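Local coordinates for protein extracellular sialidase/neuraminidase, putative (Aspergillus fumigatus, PDB 2XZI) that hydrolyses glycosides of the deaminated sialic acid Kdn, acting as a Kdnase within the sialidase family, at residues A[169-174]-A[216-221]; A[290-295]-A[347-352]; A[342-347]-A[372-377]. One frame throughout, in Å; residues are numbered along the deposited sequence.

Interaction 1 (A[169-174]-A[216-221]); sequences VDLTKE and RTWSVQ. With NO2 (nitrite ion), chain H.
CD1 of L171 rests 4.2 Å from CD1 of W218 at the surface seam of the sialidase β-propeller where the edge strands 169-170 and 217-222 of adjacent blades come together. W218 can be followed outward. Its CB leaves the strand toward 169-174, and CG stands anti to the carbonyl carbon (chi1 -49°), which swings CD1 of the five-membered ring round to L171. The two side chains cross at about a right angle, and the methyl comes in oblique to the indole. Farther out, on the six-membered ring, CB of R216 lies 3.9 Å above the plane, over the rim near CZ2 and CH2. Y116 and F118 make edge-to-face contacts with the indole, which also packs on L155, L198, I200 and I207.

Farther along, V220 brings CG2 to 4.3 Å from E174 O. S219, on the other side of the strand, gives its hydroxyl to O2 of a nitrite ion, probably from the crystallisation liquor, which R210 also binds. Beside L171, the N-cap residue of the short helix, D170 forms an Asx turn: its OD1 takes T172 N nearly along the C-O axis (3.0 Å, 162°) and T172 OG1 on the syn lone pair (2.6 Å).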
loop_
_atom_site.group_PDB
_atom_site.type_symbol
_atom_site.label_atom_id
_atom_site.label_comp_id
_atom_site.label_asym_id
_atom_site.label_seq_id
_atom_site.Cartn_x
_atom_site.Cartn_y
_atom_site.Cartn_z
ATOM N N VAL A 169 7.160 -14.729 10.581
ATOM C CA VAL A 169 7.326 -16.130 10.231
ATOM C C VAL A 169 7.475 -16.264 8.715
ATOM O O VAL A 169 6.727 -15.659 7.938
ATOM C CB VAL A 169 6.144 -16.987 10.701
ATOM C CG1 VAL A 169 6.356 -18.474 10.308
ATOM C CG2 VAL A 169 5.973 -16.867 12.214
ATOM N N ASP A 170 8.430 -17.077 8.292
ATOM C CA ASP A 170 8.743 -17.244 6.870
ATOM C C ASP A 170 7.777 -18.261 6.242
ATOM O O ASP A 170 7.779 -19.440 6.599
ATOM C CB ASP A 170 10.224 -17.630 6.698
ATOM C CG ASP A 170 10.683 -17.604 5.258
ATOM O OD1 ASP A 170 9.830 -17.707 4.363
ATOM O OD2 ASP A 170 11.894 -17.481 5.022
ATOM N N LEU A 171 6.927 -17.777 5.341
ATOM C CA LEU A 171 5.913 -18.605 4.699
ATOM C C LEU A 171 6.229 -18.884 3.238
ATOM O O LEU A 171 5.364 -19.385 2.512
ATOM C CB LEU A 171 4.512 -18.008 4.862
ATOM C CG LEU A 171 3.960 -17.944 6.294
ATOM C CD1 LEU A 171 2.490 -17.535 6.300
ATOM C CD2 LEU A 171 4.121 -19.282 7.014
ATOM N N THR A 172 7.467 -18.612 2.832
ATOM C CA THR A 172 7.900 -18.746 1.431
ATOM C C THR A 172 7.619 -20.128 0.864
ATOM O O THR A 172 7.060 -20.241 -0.229
ATOM C CB THR A 172 9.392 -18.443 1.292
ATOM O OG1 THR A 172 9.646 -17.137 1.812
ATOM C CG2 THR A 172 9.846 -18.440 -0.168
ATOM N N LYS A 173 7.983 -21.172 1.606
ATOM C CA LYS A 173 7.831 -22.528 1.080
ATOM C C LYS A 173 6.372 -22.929 0.928
ATOM O O LYS A 173 6.055 -23.779 0.106
ATOM C CB LYS A 173 8.571 -23.532 1.963
ATOM C CG LYS A 173 10.056 -23.355 1.975
ATOM C CD LYS A 173 10.693 -23.736 0.644
ATOM C CE LYS A 173 10.444 -25.200 0.302
ATOM N NZ LYS A 173 11.481 -25.698 -0.644
ATOM N N GLU A 174 5.499 -22.287 1.700
ATOM C CA GLU A 174 4.081 -22.596 1.708
ATOM C C GLU A 174 3.299 -21.768 0.674
ATOM O O GLU A 174 2.346 -22.261 0.050
ATOM C CB GLU A 174 3.523 -22.355 3.119
ATOM C CG GLU A 174 3.986 -23.365 4.192
ATOM C CD GLU A 174 5.446 -23.212 4.651
ATOM O OE1 GLU A 174 6.016 -22.093 4.610
ATOM O OE2 GLU A 174 6.032 -24.236 5.074
ATOM N N ARG A 216 -6.204 -18.129 10.601
ATOM C CA ARG A 216 -6.512 -18.569 9.248
ATOM C C ARG A 216 -5.570 -19.622 8.716
ATOM O O ARG A 216 -4.408 -19.671 9.093
ATOM C CB ARG A 216 -6.482 -17.374 8.289
ATOM C CG ARG A 216 -7.459 -16.251 8.648
ATOM C CD ARG A 216 -8.925 -16.634 8.483
ATOM N NE ARG A 216 -9.730 -15.425 8.547
ATOM C CZ ARG A 216 -10.893 -15.261 7.942
ATOM N NH1 ARG A 216 -11.429 -16.252 7.219
ATOM N NH2 ARG A 216 -11.524 -14.100 8.051
ATOM N N THR A 217 -6.103 -20.459 7.840
ATOM C CA THR A 217 -5.258 -21.293 7.009
ATOM C C THR A 217 -5.138 -20.633 5.637
ATOM O O THR A 217 -6.108 -20.087 5.093
ATOM C CB THR A 217 -5.780 -22.721 6.939
ATOM O OG1 THR A 217 -7.132 -22.691 6.510
ATOM C CG2 THR A 217 -5.723 -23.356 8.322
ATOM N N TRP A 218 -3.929 -20.664 5.104
ATOM C CA TRP A 218 -3.605 -19.938 3.886
ATOM C C TRP A 218 -3.475 -20.888 2.715
ATOM O O TRP A 218 -3.008 -22.031 2.867
ATOM C CB TRP A 218 -2.315 -19.126 4.040
ATOM C CG TRP A 218 -2.272 -18.284 5.275
ATOM C CD1 TRP A 218 -1.564 -18.542 6.428
ATOM C CD2 TRP A 218 -2.969 -17.052 5.502
ATOM N NE1 TRP A 218 -1.789 -17.550 7.352
ATOM C CE2 TRP A 218 -2.645 -16.622 6.815
ATOM C CE3 TRP A 218 -3.839 -16.274 4.726
ATOM C CZ2 TRP A 218 -3.149 -15.432 7.360
ATOM C CZ3 TRP A 218 -4.353 -15.080 5.283
ATOM C CH2 TRP A 218 -3.996 -14.684 6.589
ATOM N N SER A 219 -3.877 -20.415 1.542
ATOM C CA SER A 219 -3.623 -21.158 0.306
ATOM C C SER A 219 -3.352 -20.167 -0.823
ATOM O O SER A 219 -3.540 -18.950 -0.651
ATOM C CB SER A 219 -4.803 -22.060 -0.031
ATOM O OG SER A 219 -5.960 -21.300 -0.240
ATOM N N VAL A 220 -2.887 -20.676 -1.958
ATOM C CA VAL A 220 -2.544 -19.826 -3.092
ATOM C C VAL A 220 -3.519 -20.023 -4.244
ATOM O O VAL A 220 -3.776 -21.161 -4.666
ATOM C CB VAL A 220 -1.122 -20.117 -3.600
ATOM C CG1 VAL A 220 -0.817 -19.281 -4.845
ATOM C CG2 VAL A 220 -0.095 -19.866 -2.510
ATOM N N GLN A 221 -4.036 -18.917 -4.753
ATOM C CA GLN A 221 -4.825 -18.903 -5.972
ATOM C C GLN A 221 -3.957 -18.323 -7.085
ATOM O O GLN A 221 -3.695 -17.101 -7.125
ATOM C CB GLN A 221 -6.094 -18.078 -5.778
ATOM C CG GLN A 221 -6.913 -17.947 -7.043
ATOM C CD GLN A 221 -8.108 -17.027 -6.884
ATOM O OE1 GLN A 221 -8.000 -15.924 -6.341
ATOM N NE2 GLN A 221 -9.256 -17.456 -7.402
HETATM N N NO2 H . -7.981 -20.979 -3.975
HETATM O O1 NO2 H . -9.289 -20.326 -3.992
HETATM O O2 NO2 H . -7.698 -21.496 -2.633
#

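Interaction 2 (A[290-295]-A[347-352]); sequences RTIFLN and YKIGAL
I292 and I349 face each other without a ring or amide plane between them, and L294 and A351 do the same one step along. No flat group takes part: the ring of F293, the one aromatic side chain of 290-295, lies on the opposite side of its strand. What crosses is entirely aliphatic. The two isoleucine side chains reach toward each other tip to tip. CD1 of I349 meets three carbons of I292, with CG1 at 3.9 Å and both CG2 and CD1 at 4.0 Å, one methyl set against the branch of the other. In I292, CG1 stands anti to the carbonyl carbon and CG2 anti to the backbone N (chi1 -40°), which sends both branches toward that methyl. L294 places CG anti to its backbone N (chi1 178°), and CD2 arrives 4.1 Å from CB of A351, whose small side chain meets the longer leucine.

The strands run in the same direction, with CA atoms 9.1 Å apart for I292 and I349 and 8.9 Å for L294 and A351. This is face-to-face packing of two blades of the β-propeller. Strand 290-294 makes its backbone hydrogen bonds within its own sheet, I292 with L281 of strand 279-284 and F293 with R308 of strand 305-310, the neighbours on either side. All four contact residues are buried. Y283 of strand 279-284 is touched by both isoleucines, as is L377, while M341 of strand 334-343 meets I292, L294 and A351.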
loop_
_atom_site.group_PDB
_atom_site.type_symbol
_atom_site.label_atom_id
_atom_site.label_comp_id
_atom_site.label_asym_id
_atom_site.label_seq_id
_atom_site.Cartn_x
_atom_site.Cartn_y
_atom_site.Cartn_z
ATOM N N ARG A 290 -20.185 2.203 -3.693
ATOM C CA ARG A 290 -19.009 2.901 -4.223
ATOM C C ARG A 290 -17.716 2.120 -4.023
ATOM O O ARG A 290 -17.475 1.569 -2.940
ATOM C CB ARG A 290 -18.871 4.280 -3.559
ATOM C CG ARG A 290 -20.110 5.212 -3.699
ATOM C CD ARG A 290 -19.837 6.562 -3.047
ATOM N NE ARG A 290 -21.009 7.353 -2.641
ATOM C CZ ARG A 290 -21.675 7.197 -1.496
ATOM N NH1 ARG A 290 -21.362 6.235 -0.632
ATOM N NH2 ARG A 290 -22.673 8.017 -1.211
ATOM N N THR A 291 -16.883 2.110 -5.066
ATOM C CA THR A 291 -15.509 1.661 -5.011
ATOM C C THR A 291 -14.673 2.890 -5.292
ATOM O O THR A 291 -15.011 3.699 -6.176
ATOM C CB THR A 291 -15.209 0.594 -6.082
ATOM O OG1 THR A 291 -16.122 -0.501 -5.960
ATOM C CG2 THR A 291 -13.805 0.044 -5.942
ATOM N N ILE A 292 -13.596 3.045 -4.521
ATOM C CA ILE A 292 -12.645 4.148 -4.649
ATOM C C ILE A 292 -11.331 3.625 -5.251
ATOM O O ILE A 292 -10.871 2.530 -4.919
ATOM C CB ILE A 292 -12.335 4.803 -3.260
ATOM C CG1 ILE A 292 -13.581 4.941 -2.354
ATOM C CG2 ILE A 292 -11.587 6.126 -3.463
ATOM C CD1 ILE A 292 -14.732 5.813 -2.919
ATOM N N PHE A 293 -10.740 4.410 -6.152
ATOM C CA PHE A 293 -9.449 4.072 -6.757
ATOM C C PHE A 293 -8.510 5.274 -6.701
ATOM O O PHE A 293 -8.952 6.418 -6.850
ATOM C CB PHE A 293 -9.626 3.605 -8.204
ATOM C CG PHE A 293 -8.341 3.179 -8.847
ATOM C CD1 PHE A 293 -7.731 1.979 -8.490
ATOM C CD2 PHE A 293 -7.715 3.993 -9.791
ATOM C CE1 PHE A 293 -6.532 1.579 -9.062
ATOM C CE2 PHE A 293 -6.503 3.600 -10.374
ATOM C CZ PHE A 293 -5.909 2.383 -10.004
ATOM N N LEU A 294 -7.219 5.014 -6.486
ATOM C CA LEU A 294 -6.204 6.062 -6.426
ATOM C C LEU A 294 -4.933 5.603 -7.118
ATOM O O LEU A 294 -4.411 4.522 -6.837
ATOM C CB LEU A 294 -5.884 6.371 -4.963
ATOM C CG LEU A 294 -4.802 7.404 -4.646
ATOM C CD1 LEU A 294 -5.025 8.772 -5.274
ATOM C CD2 LEU A 294 -4.737 7.527 -3.120
ATOM N N ASN A 295 -4.434 6.432 -8.035
ATOM C CA ASN A 295 -3.140 6.191 -8.682
ATOM C C ASN A 295 -2.686 7.495 -9.316
ATOM O O ASN A 295 -3.342 8.536 -9.154
ATOM C CB ASN A 295 -3.203 5.032 -9.717
ATOM C CG ASN A 295 -3.627 5.487 -11.124
ATOM O OD1 ASN A 295 -4.509 6.335 -11.282
ATOM N ND2 ASN A 295 -2.988 4.907 -12.146
ATOM N N TYR A 347 -16.088 8.680 8.775
ATOM C CA TYR A 347 -16.715 8.816 7.451
ATOM C C TYR A 347 -15.851 9.644 6.498
ATOM O O TYR A 347 -16.353 10.469 5.734
ATOM C CB TYR A 347 -18.136 9.394 7.571
ATOM C CG TYR A 347 -18.995 8.684 8.591
ATOM C CD1 TYR A 347 -19.595 7.465 8.287
ATOM C CD2 TYR A 347 -19.208 9.228 9.859
ATOM C CE1 TYR A 347 -20.373 6.795 9.227
ATOM C CE2 TYR A 347 -19.987 8.568 10.799
ATOM C CZ TYR A 347 -20.559 7.357 10.475
ATOM O OH TYR A 347 -21.339 6.710 11.410
ATOM N N LYS A 348 -14.544 9.419 6.568
ATOM C CA LYS A 348 -13.607 9.982 5.598
ATOM C C LYS A 348 -12.837 8.855 4.935
ATOM O O LYS A 348 -12.863 7.695 5.379
ATOM C CB LYS A 348 -12.591 10.941 6.238
ATOM C CG LYS A 348 -13.123 11.974 7.210
ATOM C CD LYS A 348 -13.978 13.006 6.546
ATOM C CE LYS A 348 -14.309 14.124 7.531
ATOM N NZ LYS A 348 -15.226 13.776 8.658
ATOM N N ILE A 349 -12.180 9.206 3.840
ATOM C CA ILE A 349 -11.147 8.377 3.253
ATOM C C ILE A 349 -9.787 8.874 3.792
ATOM O O ILE A 349 -9.490 10.074 3.813
ATOM C CB ILE A 349 -11.209 8.422 1.706
ATOM C CG1 ILE A 349 -12.530 7.795 1.197
ATOM C CG2 ILE A 349 -10.028 7.688 1.079
ATOM C CD1 ILE A 349 -12.866 8.137 -0.228
ATOM N N GLY A 350 -8.982 7.951 4.285
ATOM C CA GLY A 350 -7.638 8.265 4.716
ATOM C C GLY A 350 -6.682 7.656 3.728
ATOM O O GLY A 350 -6.775 6.473 3.429
ATOM N N ALA A 351 -5.778 8.471 3.202
ATOM C CA ALA A 351 -4.842 8.035 2.181
ATOM C C ALA A 351 -3.412 8.395 2.552
ATOM O O ALA A 351 -3.142 9.512 2.995
ATOM C CB ALA A 351 -5.212 8.637 0.832
ATOM N N LEU A 352 -2.508 7.443 2.354
ATOM C CA LEU A 352 -1.074 7.704 2.384
ATOM C C LEU A 352 -0.598 7.826 0.960
ATOM O O LEU A 352 -0.986 7.025 0.115
ATOM C CB LEU A 352 -0.328 6.561 3.079
ATOM C CG LEU A 352 -0.540 6.400 4.569
ATOM C CD1 LEU A 352 0.154 5.150 5.055
ATOM C CD2 LEU A 352 -0.053 7.637 5.376
#

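Interaction 3 (A[342-347]-A[372-377]); sequences TKTGDY and WRRFNL
R374 grips the carboxylate of D346 end-on with two nitrogens, one to each oxygen. NH1 reaches OD1 at 3.0 Å and NH2 reaches OD2 at 2.8 Å; both bonds are nearly straight (171° for the first) and use syn lone pairs. Carboxylate and guanidinium lie only 16° from coplanar, which lets both N-H groups point straight at their oxygens. A bend in the arginine chain (chi3 37°) turns the group toward the aspartate.

Around this pair, T344 OG1 donates to D346 OD1 at 2.6 Å, a second donor beside R374 NH1; the same hydroxyl accepts from K348 N. CG2 of T344 lies 3.9 Å from NH1 of R374, approaching obliquely, and Y11 OH is a second partner of NH2. The type I turn from T344 to Y347 sets the aspartate in place. At its far end one water links Y347 O (2.8 Å) to L377 N (2.9 Å), beside N376, whose OD1 caps W379 N and also accepts from Y11 N. The salt bridge thus ties the turn of the 334-343/349-356 hairpin to strand 368-375, which pairs with 349-356 and lies two places from 334-343, within the blade that the N-terminal strand 12-18 completes, the closure of a β-propeller.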
loop_
_atom_site.group_PDB
_atom_site.type_symbol
_atom_site.label_atom_id
_atom_site.label_comp_id
_atom_site.label_asym_id
_atom_site.label_seq_id
_atom_site.Cartn_x
_atom_site.Cartn_y
_atom_site.Cartn_z
ATOM N N THR A 342 -7.726 3.805 3.312
ATOM C CA THR A 342 -8.636 3.165 4.264
ATOM C C THR A 342 -9.856 4.065 4.489
ATOM O O THR A 342 -9.825 5.266 4.215
ATOM C CB THR A 342 -7.943 2.849 5.604
ATOM O OG1 THR A 342 -8.806 2.018 6.398
ATOM C CG2 THR A 342 -7.642 4.125 6.364
ATOM N N LYS A 343 -10.944 3.474 4.976
ATOM C CA LYS A 343 -12.008 4.273 5.546
ATOM C C LYS A 343 -11.654 4.598 6.981
ATOM O O LYS A 343 -11.133 3.740 7.691
ATOM C CB LYS A 343 -13.321 3.499 5.527
ATOM C CG LYS A 343 -13.831 3.191 4.148
ATOM C CD LYS A 343 -15.231 2.614 4.193
ATOM C CE LYS A 343 -15.221 1.160 4.617
ATOM N NZ LYS A 343 -16.545 0.530 4.377
ATOM N N THR A 344 -11.930 5.824 7.406
ATOM C CA THR A 344 -11.725 6.214 8.802
ATOM C C THR A 344 -13.020 6.027 9.570
ATOM O O THR A 344 -14.095 5.852 8.977
ATOM C CB THR A 344 -11.325 7.698 8.935
ATOM O OG1 THR A 344 -12.424 8.529 8.530
ATOM C CG2 THR A 344 -10.092 8.021 8.090
ATOM N N GLY A 345 -12.917 6.072 10.892
ATOM C CA GLY A 345 -14.082 5.979 11.769
ATOM C C GLY A 345 -15.056 7.138 11.696
ATOM O O GLY A 345 -16.201 7.025 12.155
ATOM N N ASP A 346 -14.631 8.250 11.103
ATOM C CA ASP A 346 -15.465 9.442 10.995
ATOM C C ASP A 346 -15.866 9.739 9.554
ATOM O O ASP A 346 -15.979 10.909 9.165
ATOM C CB ASP A 346 -14.820 10.666 11.676
ATOM C CG ASP A 346 -13.535 11.142 10.989
ATOM O OD1 ASP A 346 -12.803 10.333 10.391
ATOM O OD2 ASP A 346 -13.249 12.348 11.072
ATOM N N TYR A 347 -16.088 8.680 8.775
ATOM C CA TYR A 347 -16.715 8.816 7.451
ATOM C C TYR A 347 -15.851 9.644 6.498
ATOM O O TYR A 347 -16.353 10.469 5.734
ATOM C CB TYR A 347 -18.136 9.394 7.571
ATOM C CG TYR A 347 -18.995 8.684 8.591
ATOM C CD1 TYR A 347 -19.595 7.465 8.287
ATOM C CD2 TYR A 347 -19.208 9.228 9.859
ATOM C CE1 TYR A 347 -20.373 6.795 9.227
ATOM C CE2 TYR A 347 -19.987 8.568 10.799
ATOM C CZ TYR A 347 -20.559 7.357 10.475
ATOM O OH TYR A 347 -21.339 6.710 11.410
ATOM N N TRP A 372 -0.006 12.070 4.655
ATOM C CA TRP A 372 -1.308 11.573 5.092
ATOM C C TRP A 372 -2.412 12.551 4.719
ATOM O O TRP A 372 -2.317 13.753 4.995
ATOM C CB TRP A 372 -1.285 11.364 6.599
ATOM C CG TRP A 372 -2.590 11.106 7.278
ATOM C CD1 TRP A 372 -3.192 11.928 8.194
ATOM C CD2 TRP A 372 -3.423 9.944 7.166
ATOM N NE1 TRP A 372 -4.358 11.357 8.647
ATOM C CE2 TRP A 372 -4.521 10.138 8.041
ATOM C CE3 TRP A 372 -3.362 8.761 6.402
ATOM C CZ2 TRP A 372 -5.538 9.193 8.189
ATOM C CZ3 TRP A 372 -4.384 7.825 6.548
ATOM C CH2 TRP A 372 -5.454 8.052 7.442
ATOM N N ARG A 373 -3.468 12.034 4.112
ATOM C CA ARG A 373 -4.590 12.856 3.695
ATOM C C ARG A 373 -5.853 12.267 4.261
ATOM O O ARG A 373 -5.999 11.025 4.322
ATOM C CB ARG A 373 -4.733 12.849 2.191
ATOM C CG ARG A 373 -3.616 13.518 1.448
ATOM C CD ARG A 373 -3.879 13.525 -0.058
ATOM N NE ARG A 373 -2.984 14.472 -0.713
ATOM C CZ ARG A 373 -3.194 15.786 -0.758
ATOM N NH1 ARG A 373 -4.274 16.320 -0.201
ATOM N NH2 ARG A 373 -2.308 16.571 -1.360
ATOM N N ARG A 374 -6.765 13.153 4.662
ATOM C CA ARG A 374 -8.153 12.792 4.919
ATOM C C ARG A 374 -9.027 13.641 4.025
ATOM O O ARG A 374 -8.808 14.853 3.914
ATOM C CB ARG A 374 -8.514 13.027 6.379
ATOM C CG ARG A 374 -7.855 12.051 7.319
ATOM C CD ARG A 374 -7.719 12.559 8.767
ATOM N NE ARG A 374 -8.865 13.348 9.212
ATOM C CZ ARG A 374 -10.019 12.838 9.640
ATOM N NH1 ARG A 374 -10.188 11.521 9.714
ATOM N NH2 ARG A 374 -11.019 13.659 9.965
ATOM N N PHE A 375 -10.034 13.031 3.409
ATOM C CA PHE A 375 -11.016 13.792 2.648
ATOM C C PHE A 375 -12.298 13.006 2.616
ATOM O O PHE A 375 -12.282 11.785 2.765
ATOM C CB PHE A 375 -10.512 14.097 1.222
ATOM C CG PHE A 375 -9.903 12.915 0.509
ATOM C CD1 PHE A 375 -10.701 12.002 -0.137
ATOM C CD2 PHE A 375 -8.523 12.743 0.463
ATOM C CE1 PHE A 375 -10.146 10.922 -0.805
ATOM C CE2 PHE A 375 -7.964 11.665 -0.207
ATOM C CZ PHE A 375 -8.791 10.756 -0.848
ATOM N N ASN A 376 -13.423 13.693 2.462
ATOM C CA ASN A 376 -14.686 12.990 2.326
ATOM C C ASN A 376 -15.122 12.839 0.880
ATOM O O ASN A 376 -14.480 13.345 -0.044
ATOM C CB ASN A 376 -15.786 13.601 3.203
ATOM C CG ASN A 376 -16.106 15.050 2.860
ATOM O OD1 ASN A 376 -15.527 15.661 1.948
ATOM N ND2 ASN A 376 -17.035 15.611 3.615
ATOM N N LEU A 377 -16.197 12.085 0.688
ATOM C CA LEU A 377 -16.735 11.862 -0.647
ATOM C C LEU A 377 -17.124 13.187 -1.281
ATOM O O LEU A 377 -16.891 13.399 -2.473
ATOM C CB LEU A 377 -17.936 10.922 -0.598
ATOM C CG LEU A 377 -17.654 9.475 -0.215
ATOM C CD1 LEU A 377 -18.991 8.786 -0.009
ATOM C CD2 LEU A 377 -16.796 8.759 -1.265
HETATM O O HOH W 1 -16.484 10.273 2.975
#

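Interactions 2 and 3 are neighbours, their centres 7 Å apart: they share Y347, and strands 349-356 and 368-375 pair between them through the probable hydrogen bonds A351 O to R373 N and I349 N to F375 O, each 2.8 Å. R290 CZ also packs on L377 CD1 at 3.5 Å. Interaction 1 lies across the propeller, on the opposite side of the chain's centre, with centres 29 Å from interaction 2 and 32 Å from interaction 3. Its S219 and Q221 belong to the nitrite site. The Kdn-binding residues lie elsewhere, although strands of interactions 2 and 3 carry some of them: Y338 of one Kdn pocket on 334-343; D356 and R368 of a second on 349-356 and 368-375.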